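Local structure of putative D-tyrosyl-tRNA(Tyr) deacylase 2 (Leishmania major, 1TC5) at residues H60-L65 against D127-F132; T72-E77 against Q84-C89; G103-V106 against V111-H114. The protein probably hydrolyses D-tyrosyl-tRNA(Tyr) to D-tyrosine and free tRNA(Tyr), a possible defence against D-tyrosine, and assembles as a homodimer. All coordinates share one frame; numbering follows the deposited sequence.

How the contacts relate
Contact 1 packs helix 55-67 against helix 119-136 beside the mixed sheet. Its two segments enclose, along the chain, both other contacts: contact 2, two parts of the loop between helix 55-67 and strand 93-98, comes first, and contact 3, the hairpin of strands 105-107 and 110-112, follows before helix 119-136. Contacts 1 and 2 have centres about 19 Å apart and touch through Leu-65 and Leu-86, so the end of helix 55-67 meets the loop that follows it. Contact 3 lies about 34 Å from contact 2, between centres, on the opposite side of the chain's centre, where its hairpin reaches the second subunit of the homodimer.

Contact 1 of 3, residues H60-L65 against D127-F132; sequences HAVGVL and DRFCHF
Val-62 and Phe-129 meet in a helix-helix packing in which helix 55-67 and helix 119-136 lie beside the mixed sheet of the deacylase fold. The CG2 methyl of Val-62 comes within 3.7 Å of Phe-129 CE1, at an oblique angle to the ring. The same methyl lies 3.8 Å from Phe-132 CB, so one branch of a compact beta-branched residue touches two phenylalanines a helical turn apart. Leu-65, one turn beyond Val-62, approaches the far end of the aromatic side chain, its CD2 4.2 Å from Phe-129 CZ.

The Phe-129 ring gets there because its CG stands anti to the backbone N (chi1 178°), which carries the ring from its own helix toward the other. Phenylalanine suits this place: the axes of the two short helical segments approach no closer than 10.2 Å, crossing at -51°, and a long flat side chain can bridge that separation. Contact across the segments is entirely apolar and buried. Farther out, Leu-65 rests on Val-40 and Phe-129 on Ile-42, both of strand 37-45, which ties the helix pair to the sheet. Phe-132 continues along helix 55-67 to Leu-58, while Arg-128 forms a salt bridge with Asp-55. The Arg-128 guanidinium also has Phe-132 CE1 over one face, 3.4 Å above its plane and offset toward the rim.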
loop_
_atom_site.group_PDB
_atom_site.type_symbol
_atom_site.label_atom_id
_atom_site.label_comp_id
_atom_site.label_asym_id
_atom_site.label_seq_id
_atom_site.Cartn_x
_atom_site.Cartn_y
_atom_site.Cartn_z
ATOM N N HIS A 60 10.430 -17.774 10.435
ATOM C CA HIS A 60 9.008 -18.045 10.579
ATOM C C HIS A 60 8.211 -17.018 9.806
ATOM O O HIS A 60 7.238 -17.350 9.152
ATOM C CB HIS A 60 8.549 -18.013 12.052
ATOM C CG HIS A 60 7.058 -18.049 12.221
ATOM N ND1 HIS A 60 6.311 -16.933 12.531
ATOM C CD2 HIS A 60 6.173 -19.065 12.087
ATOM C CE1 HIS A 60 5.034 -17.261 12.596
ATOM N NE2 HIS A 60 4.923 -18.550 12.333
ATOM N N ALA A 61 8.610 -15.759 9.901
ATOM C CA ALA A 61 7.881 -14.710 9.214
ATOM C C ALA A 61 8.015 -14.836 7.703
ATOM O O ALA A 61 7.079 -14.498 6.971
ATOM C CB ALA A 61 8.331 -13.332 9.670
ATOM N N VAL A 62 9.170 -15.292 7.242
ATOM C CA VAL A 62 9.404 -15.486 5.812
ATOM C C VAL A 62 8.501 -16.642 5.350
ATOM O O VAL A 62 7.934 -16.587 4.277
ATOM C CB VAL A 62 10.891 -15.776 5.496
ATOM C CG1 VAL A 62 11.072 -16.231 4.035
ATOM C CG2 VAL A 62 11.742 -14.559 5.744
ATOM N N GLY A 63 8.364 -17.665 6.184
ATOM C CA GLY A 63 7.491 -18.789 5.891
ATOM C C GLY A 63 6.045 -18.378 5.727
ATOM O O GLY A 63 5.346 -18.879 4.852
ATOM N N VAL A 64 5.589 -17.450 6.564
ATOM C CA VAL A 64 4.227 -16.931 6.432
ATOM C C VAL A 64 4.079 -16.201 5.099
ATOM O O VAL A 64 3.125 -16.416 4.362
ATOM C CB VAL A 64 3.850 -15.977 7.600
ATOM C CG1 VAL A 64 2.530 -15.203 7.305
ATOM C CG2 VAL A 64 3.752 -16.748 8.921
ATOM N N LEU A 65 5.044 -15.348 4.782
ATOM C CA LEU A 65 5.065 -14.669 3.493
ATOM C C LEU A 65 5.034 -15.618 2.289
ATOM O O LEU A 65 4.332 -15.358 1.327
ATOM C CB LEU A 65 6.295 -13.760 3.384
ATOM C CG LEU A 65 6.492 -13.074 2.024
ATOM C CD1 LEU A 65 5.326 -12.099 1.711
ATOM C CD2 LEU A 65 7.801 -12.334 1.998
ATOM N N ASP A 127 17.887 -6.233 6.854
ATOM C CA ASP A 127 18.932 -6.908 6.110
ATOM C C ASP A 127 18.819 -8.438 6.209
ATOM O O ASP A 127 18.955 -9.151 5.215
ATOM C CB ASP A 127 20.286 -6.435 6.624
ATOM C CG ASP A 127 21.421 -6.913 5.774
ATOM O OD1 ASP A 127 21.527 -6.430 4.630
ATOM O OD2 ASP A 127 22.252 -7.761 6.166
ATOM N N ARG A 128 18.567 -8.926 7.422
ATOM C CA ARG A 128 18.484 -10.365 7.674
ATOM C C ARG A 128 17.259 -10.939 7.000
ATOM O O ARG A 128 17.312 -12.002 6.396
ATOM C CB ARG A 128 18.468 -10.620 9.180
ATOM C CG ARG A 128 18.758 -12.033 9.601
ATOM C CD ARG A 128 20.218 -12.406 9.513
ATOM N NE ARG A 128 20.447 -13.819 9.828
ATOM C CZ ARG A 128 21.356 -14.600 9.240
ATOM N NH1 ARG A 128 22.159 -14.142 8.279
ATOM N NH2 ARG A 128 21.467 -15.862 9.621
ATOM N N PHE A 129 16.165 -10.198 7.065
ATOM C CA PHE A 129 14.920 -10.601 6.445
ATOM C C PHE A 129 15.025 -10.680 4.918
ATOM O O PHE A 129 14.514 -11.621 4.323
ATOM C CB PHE A 129 13.799 -9.643 6.844
ATOM C CG PHE A 129 12.490 -9.947 6.203
ATOM C CD1 PHE A 129 11.609 -10.848 6.798
ATOM C CD2 PHE A 129 12.128 -9.331 5.008
ATOM C CE1 PHE A 129 10.380 -11.129 6.217
ATOM C CE2 PHE A 129 10.877 -9.599 4.415
ATOM C CZ PHE A 129 10.020 -10.511 5.017
ATOM N N CYS A 130 15.713 -9.719 4.295
ATOM C CA CYS A 130 15.907 -9.732 2.855
ATOM C C CYS A 130 16.827 -10.891 2.439
ATOM O O CYS A 130 16.582 -11.531 1.416
ATOM C CB CYS A 130 16.467 -8.388 2.359
ATOM S SG CYS A 130 15.362 -6.924 2.552
ATOM N N HIS A 131 17.873 -11.143 3.229
ATOM C CA HIS A 131 18.744 -12.306 3.008
ATOM C C HIS A 131 17.957 -13.641 2.999
ATOM O O HIS A 131 18.141 -14.486 2.111
ATOM C CB HIS A 131 19.856 -12.334 4.068
ATOM C CG HIS A 131 20.652 -13.606 4.072
ATOM N ND1 HIS A 131 21.273 -14.097 2.942
ATOM C CD2 HIS A 131 20.906 -14.499 5.060
ATOM C CE1 HIS A 131 21.885 -15.233 3.238
ATOM N NE2 HIS A 131 21.669 -15.503 4.513
ATOM N N PHE A 132 17.108 -13.838 4.007
ATOM C CA PHE A 132 16.327 -15.056 4.141
ATOM C C PHE A 132 15.380 -15.230 2.968
ATOM O O PHE A 132 15.142 -16.340 2.542
ATOM C CB PHE A 132 15.546 -15.066 5.462
ATOM C CG PHE A 132 16.386 -15.320 6.695
ATOM C CD1 PHE A 132 17.626 -15.965 6.628
ATOM C CD2 PHE A 132 15.902 -14.946 7.948
ATOM C CE1 PHE A 132 18.372 -16.207 7.776
ATOM C CE2 PHE A 132 16.647 -15.183 9.102
ATOM C CZ PHE A 132 17.882 -15.825 9.014
#

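Contact 2 of 3, residues T72-E77 against Q84-C89; sequences THFSPE and QSLEEC
Neither 72-77 nor 84-89 is a regular helix or strand; the two backbones draw nearest at Phe-74 and Cys-89, whose CA atoms are 7.3 Å apart, Cys-89 closing a type I beta turn that starts at Leu-86. Phe-74 carries the apolar part of the contact. Its CZ reaches Leu-86 CD2 at 3.9 Å, the two side chains crossing at about a right angle, and the carbonyl oxygen of Ser-85 lies at the ring's edge, near its plane. Cys-89 SG makes an oblique sulfur-aromatic contact, 3.8 Å from Phe-74 CD2; a small polarisable thiol fits close beside such a ring.

Ser-75 adds the polar link. Its OG donates to Gln-84 OE1 at 2.6 Å, in the carbonyl plane and on a lone pair (C=O...donor angle 115°). The Gln-84 chain is extended beyond CG (chi2 -176°), which gives its amide the length to span the two loop segments. Val-38 of strand 37-45 backs both Phe-74 and Leu-86, while Arg-137 binds the carbonyl oxygens of Leu-86 and Cys-89. Ser-85 OG accepts from Glu-88 N at 3.0 Å, an ST motif, and Glu-88 OE2 returns a bond to Ser-85 N, as in a capping box but without a regular helix following. Both bonds brace the type I turn that presents Leu-86 and Cys-89 to Phe-74, within the loop joining helix 55-67 to strand 93-98.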
loop_
_atom_site.group_PDB
_atom_site.type_symbol
_atom_site.label_atom_id
_atom_site.label_comp_id
_atom_site.label_asym_id
_atom_site.label_seq_id
_atom_site.Cartn_x
_atom_site.Cartn_y
_atom_site.Cartn_z
ATOM N N THR A 72 -4.196 -14.294 -6.182
ATOM C CA THR A 72 -4.913 -14.989 -7.254
ATOM C C THR A 72 -4.428 -14.593 -8.650
ATOM O O THR A 72 -4.952 -15.074 -9.656
ATOM C CB THR A 72 -6.436 -14.669 -7.165
ATOM O OG1 THR A 72 -6.633 -13.252 -7.173
ATOM C CG2 THR A 72 -7.043 -15.135 -5.807
ATOM N N HIS A 73 -3.397 -13.756 -8.718
ATOM C CA HIS A 73 -2.958 -13.186 -9.994
ATOM C C HIS A 73 -1.688 -13.809 -10.595
ATOM O O HIS A 73 -1.247 -13.426 -11.668
ATOM C CB HIS A 73 -2.727 -11.711 -9.737
ATOM C CG HIS A 73 -1.405 -11.406 -9.095
ATOM N ND1 HIS A 73 -1.290 -10.622 -7.981
ATOM C CD2 HIS A 73 -0.143 -11.767 -9.420
ATOM C CE1 HIS A 73 -0.015 -10.477 -7.672
ATOM N NE2 HIS A 73 0.701 -11.148 -8.537
ATOM N N PHE A 74 -1.071 -14.744 -9.901
ATOM C CA PHE A 74 0.220 -15.307 -10.356
ATOM C C PHE A 74 0.154 -16.099 -11.662
ATOM O O PHE A 74 1.108 -16.083 -12.464
ATOM C CB PHE A 74 0.837 -16.226 -9.297
ATOM C CG PHE A 74 1.155 -15.565 -7.987
ATOM C CD1 PHE A 74 1.364 -14.192 -7.881
ATOM C CD2 PHE A 74 1.279 -16.339 -6.845
ATOM C CE1 PHE A 74 1.679 -13.641 -6.686
ATOM C CE2 PHE A 74 1.585 -15.774 -5.647
ATOM C CZ PHE A 74 1.778 -14.439 -5.559
ATOM N N SER A 75 -0.967 -16.791 -11.860
ATOM C CA SER A 75 -1.116 -17.781 -12.920
ATOM C C SER A 75 -2.326 -17.508 -13.824
ATOM O O SER A 75 -3.333 -18.245 -13.781
ATOM C CB SER A 75 -1.285 -19.161 -12.268
ATOM O OG SER A 75 -0.249 -19.413 -11.338
ATOM N N PRO A 76 -2.223 -16.492 -14.678
ATOM C CA PRO A 76 -3.341 -16.117 -15.561
ATOM C C PRO A 76 -3.799 -17.248 -16.499
ATOM O O PRO A 76 -4.940 -17.262 -16.937
ATOM C CB PRO A 76 -2.798 -14.894 -16.333
ATOM C CG PRO A 76 -1.311 -14.916 -16.166
ATOM C CD PRO A 76 -1.037 -15.637 -14.878
ATOM N N GLU A 77 -2.909 -18.198 -16.774
ATOM C CA GLU A 77 -3.203 -19.389 -17.571
ATOM C C GLU A 77 -4.098 -20.456 -16.878
ATOM O O GLU A 77 -4.477 -21.442 -17.507
ATOM C CB GLU A 77 -1.859 -20.008 -18.037
ATOM C CG GLU A 77 -1.158 -20.970 -17.050
ATOM C CD GLU A 77 -0.454 -20.308 -15.842
ATOM O OE1 GLU A 77 -0.150 -19.089 -15.852
ATOM O OE2 GLU A 77 -0.176 -21.045 -14.863
ATOM N N GLN A 84 -2.838 -18.669 -4.261
ATOM C CA GLN A 84 -1.651 -19.492 -4.398
ATOM C C GLN A 84 -0.581 -18.905 -3.506
ATOM O O GLN A 84 -0.594 -17.704 -3.205
ATOM C CB GLN A 84 -1.159 -19.476 -5.852
ATOM C CG GLN A 84 -2.050 -20.183 -6.860
ATOM C CD GLN A 84 -1.411 -20.182 -8.280
ATOM O OE1 GLN A 84 -1.275 -19.124 -8.913
ATOM N NE2 GLN A 84 -1.046 -21.356 -8.766
ATOM N N SER A 85 0.331 -19.755 -3.066
ATOM C CA SER A 85 1.493 -19.306 -2.329
ATOM C C SER A 85 2.604 -18.892 -3.290
ATOM O O SER A 85 2.698 -19.375 -4.415
ATOM C CB SER A 85 2.021 -20.419 -1.427
ATOM O OG SER A 85 2.465 -21.496 -2.198
ATOM N N LEU A 86 3.445 -17.977 -2.833
ATOM C CA LEU A 86 4.666 -17.675 -3.543
ATOM C C LEU A 86 5.501 -18.932 -3.682
ATOM O O LEU A 86 6.125 -19.139 -4.713
ATOM C CB LEU A 86 5.468 -16.595 -2.812
ATOM C CG LEU A 86 4.957 -15.206 -3.125
ATOM C CD1 LEU A 86 5.310 -14.247 -1.989
ATOM C CD2 LEU A 86 5.533 -14.738 -4.499
ATOM N N GLU A 87 5.492 -19.787 -2.658
ATOM C CA GLU A 87 6.290 -21.009 -2.675
ATOM C C GLU A 87 5.949 -21.878 -3.894
ATOM O O GLU A 87 6.834 -22.346 -4.586
ATOM C CB GLU A 87 6.123 -21.784 -1.356
ATOM C CG GLU A 87 6.835 -23.134 -1.289
ATOM C CD GLU A 87 6.572 -23.877 0.020
ATOM O OE1 GLU A 87 5.386 -24.064 0.395
ATOM O OE2 GLU A 87 7.563 -24.277 0.694
ATOM N N GLU A 88 4.669 -22.043 -4.201
ATOM C CA GLU A 88 4.288 -22.897 -5.329
ATOM C C GLU A 88 4.434 -22.179 -6.675
ATOM O O GLU A 88 4.229 -22.791 -7.710
ATOM C CB GLU A 88 2.863 -23.455 -5.151
ATOM C CG GLU A 88 1.725 -22.459 -5.329
ATOM C CD GLU A 88 0.393 -23.034 -4.869
ATOM O OE1 GLU A 88 0.106 -24.217 -5.174
ATOM O OE2 GLU A 88 -0.355 -22.319 -4.173
ATOM N N CYS A 89 4.765 -20.887 -6.653
ATOM C CA CYS A 89 5.073 -20.142 -7.878
ATOM C C CYS A 89 6.480 -19.502 -7.754
ATOM O O CYS A 89 6.606 -18.304 -7.577
ATOM C CB CYS A 89 3.986 -19.102 -8.141
ATOM S SG CYS A 89 2.302 -19.778 -8.205
#

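Contact 3 of 3, residues G103-V106 against V111-H114; sequences GGKV and VQFH
Gln-112 is bent so that its amide lies alongside Lys-105: chi1 of 54° sets CG between the backbone N and the carbonyl carbon, and chi2 of 93° turns the chain toward the lysine. The two side chains lie side by side, pointing the same way, with Gln-112 NE2 3.6 Å from Lys-105 CB, so the lysine's hydrocarbon part flanks the amide. The backbones beneath them form the antiparallel hydrogen-bonded pair of the hairpin of strands 105-107 and 110-112. Lys-105 N donates to Gln-112 O at 3.0 Å and Gln-112 N donates to Lys-105 O at 2.8 Å, both nearly straight.

Val-106 and Val-111 follow as the non-hydrogen-bonded pair, their side chains on the other face. Before the pair, Gly-104 brings its bare CA within 3.5 Å of Phe-113 CD1; having no side chain, it lets the aromatic ring settle obliquely against the backbone. One face of that ring is covered by Val-111 CG1, offset toward the rim. Phe-113 also packs on Phe-188 of the second subunit, and Val-106 on Phe-192 of that subunit, which places the hairpin at the dimer interface.

Gln-112 uses both ends of its amide. OE1 accepts from His-114 N at 2.9 Å, which probably helps hold the chain where it leaves the strand, and also binds a water that hydrogen-bonds to Gly-103 O. NE2 donates to a second water, 2.7 Å away, which in turn donates to Val-106 O. A glutamine, donor and acceptor in one flat group, suits this double role: one amide reaches the opposite strand through two waters, to carbonyl oxygens before and after Lys-105, and so adds to the two direct backbone bonds of the pair.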
loop_
_atom_site.group_PDB
_atom_site.type_symbol
_atom_site.label_atom_id
_atom_site.label_comp_id
_atom_site.label_asym_id
_atom_site.label_seq_id
_atom_site.Cartn_x
_atom_site.Cartn_y
_atom_site.Cartn_z
ATOM N N GLY A 103 4.129 1.404 11.747
ATOM C CA GLY A 103 3.972 1.350 13.196
ATOM C C GLY A 103 3.491 2.643 13.825
ATOM O O GLY A 103 3.221 2.665 15.019
ATOM N N GLY A 104 3.399 3.714 13.033
ATOM C CA GLY A 104 2.847 4.974 13.482
ATOM C C GLY A 104 1.420 4.838 14.011
ATOM O O GLY A 104 0.645 4.018 13.509
ATOM N N LYS A 105 1.120 5.591 15.061
ATOM C CA LYS A 105 -0.218 5.730 15.597
ATOM C C LYS A 105 -0.581 7.202 15.789
ATOM O O LYS A 105 0.271 8.028 16.099
ATOM C CB LYS A 105 -0.360 4.980 16.934
ATOM C CG LYS A 105 -0.170 3.469 16.867
ATOM C CD LYS A 105 -0.037 2.932 18.289
ATOM C CE LYS A 105 -0.692 1.594 18.514
ATOM N NZ LYS A 105 -0.975 1.442 19.987
ATOM N N VAL A 106 -1.857 7.506 15.605
ATOM C CA VAL A 106 -2.411 8.830 15.871
ATOM C C VAL A 106 -2.288 9.206 17.351
ATOM O O VAL A 106 -2.631 8.419 18.222
ATOM C CB VAL A 106 -3.889 8.867 15.446
ATOM C CG1 VAL A 106 -4.590 10.173 15.959
ATOM C CG2 VAL A 106 -3.988 8.722 13.934
ATOM N N VAL A 111 1.281 12.181 14.639
ATOM C CA VAL A 111 1.595 10.757 14.628
ATOM C C VAL A 111 2.808 10.504 15.516
ATOM O O VAL A 111 3.800 11.225 15.454
ATOM C CB VAL A 111 1.933 10.213 13.185
ATOM C CG1 VAL A 111 2.270 8.754 13.247
ATOM C CG2 VAL A 111 0.782 10.468 12.222
ATOM N N GLN A 112 2.719 9.458 16.334
ATOM C CA GLN A 112 3.834 9.022 17.160
ATOM C C GLN A 112 4.334 7.671 16.672
ATOM O O GLN A 112 3.563 6.814 16.236
ATOM C CB GLN A 112 3.481 8.919 18.644
ATOM C CG GLN A 112 2.229 8.038 18.976
ATOM C CD GLN A 112 2.503 6.561 19.305
ATOM O OE1 GLN A 112 3.596 6.034 19.075
ATOM N NE2 GLN A 112 1.488 5.893 19.851
ATOM N N PHE A 113 5.639 7.492 16.782
ATOM C CA PHE A 113 6.333 6.324 16.262
ATOM C C PHE A 113 7.015 5.502 17.371
ATOM O O PHE A 113 8.005 4.790 17.142
ATOM C CB PHE A 113 7.358 6.779 15.225
ATOM C CG PHE A 113 6.726 7.333 13.944
ATOM C CD1 PHE A 113 6.017 6.481 13.070
ATOM C CD2 PHE A 113 6.863 8.677 13.614
ATOM C CE1 PHE A 113 5.460 6.966 11.899
ATOM C CE2 PHE A 113 6.286 9.202 12.415
ATOM C CZ PHE A 113 5.579 8.349 11.568
ATOM N N HIS A 114 6.448 5.549 18.563
ATOM C CA HIS A 114 7.041 4.904 19.739
ATOM C C HIS A 114 7.144 3.366 19.617
ATOM O O HIS A 114 7.991 2.753 20.264
ATOM C CB HIS A 114 6.268 5.317 20.999
ATOM C CG HIS A 114 6.205 6.820 21.219
ATOM N ND1 HIS A 114 7.295 7.655 21.041
ATOM C CD2 HIS A 114 5.187 7.626 21.623
ATOM C CE1 HIS A 114 6.948 8.902 21.319
ATOM N NE2 HIS A 114 5.675 8.913 21.679
HETATM O O HOH W 1 3.992 3.792 17.393
HETATM O O HOH W 2 -0.813 7.222 20.179
#